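Local coordinates for putative cell surface protein (Streptococcus pyogenes, PDB 4OFQ) that probably acts as an adhesin on the streptococcal cell surface, being the C-terminal part of the antigen I/II-family protein AspA, at residues A[204-208]-A[209-213]. Residues are numbered along the deposited sequence; the frame is centred on the assembly and turned at random.
Sequences QSINA and GTVKV
Ile206 and Gly209 close a type II beta turn, a compact example of how a loop between two strands can bend sharply, the turn itself being closed by one backbone hydrogen bond. Gly209 N donates to Ile206 O at 2.8 Å, with an N-H...O angle of 147°. The donor sits above the carbonyl plane, 42° out of it, instead of lying on a lone pair. Ala208 takes the third position of the turn with a positive phi of 73°, the backbone shape this turn type requires there and one more often filled by glycine; its methyl group points away from the later residues, although CB still touches the amide N of Gly209. At the start of the turn, Asn207 N makes a weak hydrogen bond of 3.3 Å to Ser205 OG, a nearly straight one.

Beyond the bend the two apolar side chains meet at their ends. Ile206 CD1 lies 3.8 Å from Val211 CG2, and the side chains cross at about a right angle, so the touch is confined to these methyls. The isoleucine places CG1 between its backbone N and carbonyl carbon (chi1 61°), and CD1 then extends from it toward the valine.

Both side chains also rest on Val217 of strand 216-222, giving a small apolar cluster at a largely solvent-facing bend, with Val211 buried. Ser205 OG is hydrogen-bonded to Asp196 OD1, and Ile206 pairs through its backbone with Val197, which ties the entry to strand 194-198. Toward strand 342-345, Asn207 OD1 accepts from Thr343 N, while backbone bonds from Ala208 to Thr343 and from Gly209 and Val211 to His345 fasten the loop along this C-terminal strand.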
ATOM      1  N   GLN A 204       4.332  12.761  33.963  1.00 24.92           N
ATOM      2  CA  GLN A 204       2.957  12.888  33.487  1.00 26.90           C
ATOM      3  C   GLN A 204       2.877  13.958  32.403  1.00 19.81           C
ATOM      4  O   GLN A 204       3.700  14.871  32.362  1.00 14.75           O
ATOM      5  CB  GLN A 204       2.022  13.253  34.644  1.00 38.49           C
ATOM      6  CG  GLN A 204       0.712  12.455  34.663  1.00 55.66           C
ATOM      7  CD  GLN A 204      -0.530  13.330  34.493  1.00 65.18           C
ATOM      8  OE1 GLN A 204      -0.694  14.339  35.181  1.00 67.50           O
ATOM      9  NE2 GLN A 204      -1.412  12.937  33.575  1.00 66.39           N
ATOM     10  N   SER A 205       1.898  13.828  31.520  1.00 17.29           N
ATOM     11  CA  SER A 205       1.654  14.832  30.490  1.00 11.18           C
ATOM     12  C   SER A 205       1.346  16.184  31.118  1.00 13.11           C
ATOM     13  O   SER A 205       0.664  16.266  32.145  1.00 17.15           O
ATOM     14  CB  SER A 205       0.486  14.390  29.597  1.00 13.79           C
ATOM     15  OG  SER A 205       0.147  15.406  28.657  1.00 13.22           O
ATOM     16  N   ILE A 206       1.866  17.237  30.501  1.00 10.69           N
ATOM     17  CA  ILE A 206       1.614  18.601  30.932  1.00 10.95           C
ATOM     18  C   ILE A 206       0.995  19.407  29.777  1.00 12.15           C
ATOM     19  O   ILE A 206       1.089  20.631  29.739  1.00 13.97           O
ATOM     20  CB  ILE A 206       2.900  19.288  31.447  1.00 12.08           C
ATOM     21  CG1 ILE A 206       3.968  19.360  30.356  1.00 14.27           C
ATOM     22  CG2 ILE A 206       3.437  18.579  32.700  1.00 16.35           C
ATOM     23  CD1 ILE A 206       5.217  20.151  30.780  1.00 15.88           C
ATOM     24  N   ASN A 207       0.371  18.706  28.837  1.00 10.48           N
ATOM     25  CA  ASN A 207      -0.341  19.349  27.737  1.00 12.65           C
ATOM     26  C   ASN A 207      -1.350  20.351  28.296  1.00 13.38           C
ATOM     27  O   ASN A 207      -2.149  20.006  29.179  1.00 10.94           O
ATOM     28  CB  ASN A 207      -1.036  18.291  26.864  1.00 10.78           C
ATOM     29  CG  ASN A 207      -1.708  18.884  25.619  1.00 10.04           C
ATOM     30  OD1 ASN A 207      -1.251  19.888  25.051  1.00  9.71           O
ATOM     31  ND2 ASN A 207      -2.797  18.253  25.189  1.00 12.40           N
ATOM     32  N   ALA A 208      -1.262  21.591  27.806  1.00 13.49           N
ATOM     33  CA  ALA A 208      -2.086  22.725  28.244  1.00 11.13           C
ATOM     34  C   ALA A 208      -1.719  23.268  29.631  1.00 12.90           C
ATOM     35  O   ALA A 208      -2.431  24.115  30.184  1.00 12.46           O
ATOM     36  CB  ALA A 208      -3.594  22.396  28.160  1.00 11.20           C
ATOM     37  N   GLY A 209      -0.609  22.783  30.184  1.00 11.12           N
ATOM     38  CA  GLY A 209      -0.164  23.197  31.502  1.00 11.94           C
ATOM     39  C   GLY A 209       0.717  24.427  31.402  1.00 14.94           C
ATOM     40  O   GLY A 209       0.900  25.000  30.323  1.00 12.14           O
ATOM     41  N   THR A 210       1.275  24.833  32.528  1.00 16.16           N
ATOM     42  CA  THR A 210       2.076  26.044  32.574  1.00 15.22           C
ATOM     43  C   THR A 210       3.509  25.664  32.878  1.00 21.38           C
ATOM     44  O   THR A 210       3.781  24.930  33.835  1.00 17.89           O
ATOM     45  CB  THR A 210       1.538  27.015  33.645  1.00 14.57           C
ATOM     46  OG1 THR A 210       0.226  27.444  33.268  1.00 15.76           O
ATOM     47  CG2 THR A 210       2.438  28.249  33.801  1.00 14.84           C
ATOM     48  N   VAL A 211       4.422  26.176  32.061  1.00 14.25           N
ATOM     49  CA  VAL A 211       5.837  25.884  32.208  1.00 13.91           C
ATOM     50  C   VAL A 211       6.596  27.151  32.570  1.00 17.43           C
ATOM     51  O   VAL A 211       6.574  28.129  31.829  1.00 17.09           O
ATOM     52  CB  VAL A 211       6.395  25.303  30.899  1.00 11.66           C
ATOM     53  CG1 VAL A 211       7.917  25.205  30.959  1.00 12.31           C
ATOM     54  CG2 VAL A 211       5.760  23.947  30.617  1.00 12.83           C
ATOM     55  N   LYS A 212       7.252  27.148  33.724  1.00 14.48           N
ATOM     56  CA  LYS A 212       7.967  28.337  34.168  1.00 15.49           C
ATOM     57  C   LYS A 212       9.173  28.586  33.275  1.00 15.40           C
ATOM     58  O   LYS A 212       9.793  27.645  32.783  1.00 17.92           O
ATOM     59  CB  LYS A 212       8.376  28.204  35.637  1.00 18.49           C
ATOM     60  CG  LYS A 212       7.202  28.323  36.604  1.00 27.49           C
ATOM     61  CD  LYS A 212       7.604  28.023  38.043  1.00 34.60           C
ATOM     62  CE  LYS A 212       7.902  26.543  38.252  1.00 36.45           C
ATOM     63  NZ  LYS A 212       6.671  25.707  38.323  1.00 39.63           N
ATOM     64  N   VAL A 213       9.487  29.857  33.044  1.00 19.83           N
ATOM     65  CA  VAL A 213      10.596  30.203  32.168  1.00 16.18           C
ATOM     66  C   VAL A 213      11.933  29.652  32.709  1.00 17.06           C
ATOM     67  O   VAL A 213      12.167  29.650  33.916  1.00 19.72           O
ATOM     68  CB  VAL A 213      10.665  31.727  31.942  1.00 22.16           C
ATOM     69  CG1 VAL A 213      11.126  32.444  33.200  1.00 20.89           C
ATOM     70  CG2 VAL A 213      11.567  32.058  30.754  1.00 24.47           C
TER